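Local coordinates for tartronate semialdehyde reductase (Salmonella typhimurium, PDB 1VPD), which probably reduces tartronate semialdehyde to D-glycerate with NADH or NADPH, the last step in the breakdown of galactarate to D-glycerate, at residues A[6-11]-A[64-69]. Sequence-based numbering, arbitrary orientation. Where two conformers were deposited one is given.
Sequences MKVGFI and VIITML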
# COMPACT_ATOMS: atom_id res chain seq x y z
N MSE A 6 -18.97 -14.21 -11.64
CA MSE A 6 -18.19 -13.19 -10.88
C MSE A 6 -17.87 -12.00 -11.78
O MSE A 6 -17.03 -12.11 -12.67
CB MSE A 6 -16.87 -13.81 -10.34
CG MSE A 6 -16.75 -13.91 -8.81
SE MSE A 6 -14.89 -14.09 -8.18
CE MSE A 6 -15.09 -15.67 -7.01
N LYS A 7 -18.59 -10.88 -11.61
CA LYS A 7 -18.06 -9.59 -12.06
C LYS A 7 -17.42 -9.05 -10.76
O LYS A 7 -18.00 -9.15 -9.68
CB LYS A 7 -19.10 -8.62 -12.62
CG LYS A 7 -19.18 -8.62 -14.16
CD LYS A 7 -20.21 -7.65 -14.73
CE LYS A 7 -20.51 -7.96 -16.21
NZ LYS A 7 -21.07 -6.80 -16.97
N VAL A 8 -16.21 -8.52 -10.89
CA VAL A 8 -15.43 -8.03 -9.76
C VAL A 8 -15.34 -6.51 -9.86
O VAL A 8 -14.93 -5.98 -10.88
CB VAL A 8 -14.00 -8.60 -9.81
CG1 VAL A 8 -13.13 -7.98 -8.72
CG2 VAL A 8 -14.01 -10.10 -9.69
N GLY A 9 -15.74 -5.81 -8.79
CA GLY A 9 -15.65 -4.37 -8.74
C GLY A 9 -14.23 -4.01 -8.37
O GLY A 9 -13.61 -4.75 -7.62
N PHE A 10 -13.72 -2.90 -8.90
CA PHE A 10 -12.38 -2.43 -8.52
C PHE A 10 -12.39 -0.92 -8.49
O PHE A 10 -12.54 -0.28 -9.54
CB PHE A 10 -11.33 -2.97 -9.49
CG PHE A 10 -9.94 -3.05 -8.91
CD1 PHE A 10 -9.32 -4.28 -8.76
CD2 PHE A 10 -9.26 -1.91 -8.52
CE1 PHE A 10 -8.04 -4.37 -8.25
CE2 PHE A 10 -7.97 -2.01 -7.97
CZ PHE A 10 -7.37 -3.25 -7.87
N ILE A 11 -12.25 -0.33 -7.30
CA ILE A 11 -12.35 1.11 -7.14
C ILE A 11 -11.02 1.59 -6.56
O ILE A 11 -10.66 1.22 -5.44
CB ILE A 11 -13.51 1.48 -6.21
CG1 ILE A 11 -14.84 0.96 -6.76
CG2 ILE A 11 -13.58 2.98 -6.05
CD1 ILE A 11 -16.01 1.16 -5.84
N VAL A 64 -18.47 -9.09 -5.49
CA VAL A 64 -17.24 -8.78 -4.74
C VAL A 64 -16.63 -7.51 -5.32
O VAL A 64 -16.63 -7.30 -6.54
CB VAL A 64 -16.23 -9.96 -4.75
CG1 VAL A 64 -15.77 -10.29 -6.16
CG2 VAL A 64 -15.02 -9.66 -3.83
N ILE A 65 -16.13 -6.65 -4.44
CA ILE A 65 -15.58 -5.36 -4.84
C ILE A 65 -14.26 -5.21 -4.11
O ILE A 65 -14.20 -5.42 -2.90
CB ILE A 65 -16.51 -4.20 -4.42
CG1 ILE A 65 -17.87 -4.33 -5.09
CG2 ILE A 65 -15.90 -2.86 -4.82
CD1 ILE A 65 -19.01 -4.25 -4.15
N ILE A 66 -13.21 -4.89 -4.86
CA ILE A 66 -11.92 -4.48 -4.28
C ILE A 66 -11.82 -2.95 -4.23
O ILE A 66 -12.14 -2.28 -5.21
CB ILE A 66 -10.77 -5.07 -5.12
CG1 ILE A 66 -10.73 -6.59 -4.99
CG2 ILE A 66 -9.40 -4.42 -4.78
CD1 ILE A 66 -9.97 -7.26 -6.11
N THR A 67 -11.35 -2.40 -3.11
CA THR A 67 -10.98 -0.98 -3.04
C THR A 67 -9.48 -0.88 -2.83
O THR A 67 -8.91 -1.69 -2.11
CB THR A 67 -11.71 -0.23 -1.93
OG1 THR A 67 -11.71 -0.99 -0.70
CG2 THR A 67 -13.20 -0.04 -2.28
N MSE A 68 -8.85 0.09 -3.48
CA MSE A 68 -7.44 0.38 -3.29
C MSE A 68 -7.33 1.90 -3.23
O MSE A 68 -7.17 2.57 -4.25
CB MSE A 68 -6.58 -0.23 -4.41
CG MSE A 68 -5.06 0.06 -4.37
SE MSE A 68 -4.35 -0.14 -2.64
CE MSE A 68 -3.43 -1.76 -2.82
N LEU A 69 -7.43 2.43 -2.01
CA LEU A 69 -7.55 3.86 -1.76
C LEU A 69 -6.51 4.31 -0.71
O LEU A 69 -5.91 3.47 -0.04
CB LEU A 69 -8.97 4.16 -1.30
CG LEU A 69 -10.05 3.80 -2.33
CD1 LEU A 69 -11.44 3.78 -1.69
CD2 LEU A 69 -9.99 4.77 -3.50
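One face of the Phe10 ring is covered by Ile66, whose CG2 methyl makes a CH-pi contact, 3.9 Å from the ring centroid and displaced from the ring centre, while CB of selenomethionine Met68 approaches obliquely near Phe10 CE2. The pair sits at the heart of a Rossmann-type dinucleotide-binding domain, where strand 7-11 runs parallel to strand 64-67 in the middle of the sheet. Phe10 has CG anti to its backbone N (chi1 -156°), which swings the ring across Ile66, so that the CG2 methyl lies over its face; Met20 and Leu24 of helix 17-26 also pack on it. On the same side of the sheet, Val8 and Val64 run next to each other in the same direction, with CG2 of Val8 3.9 Å from CG1 of Val64, next to Leu154 of helix 145-156. On the other side, Ile11 CD1 meets Ile65 CG2 at 4.1 Å. Gly9, between Val8 and Phe10, carries no side chain on this side, and its CA comes to 4.0 Å from that of Ile65, the closest pairing of the two strands. Gly9, Phe10 and Ile11 belong to the predicted NAD(+) site, and the strand leads into a glycine-rich turn (Gly12, Gly14, Gly17) that fits a dinucleotide-binding GxGxxG motif. Three backbone hydrogen bonds link the parallel strands and a fourth extends the ladder to Met68. Gly9 uses both its N-H, nearly straight (174°) to Val64 O, and its carbonyl, which Ile66 N reaches from above the carbonyl plane. Ile11 likewise gives its N-H to Ile66 O and, past the end of strand 64-67, its O accepts a hydrogen bond from Met68 N (2.9 Å).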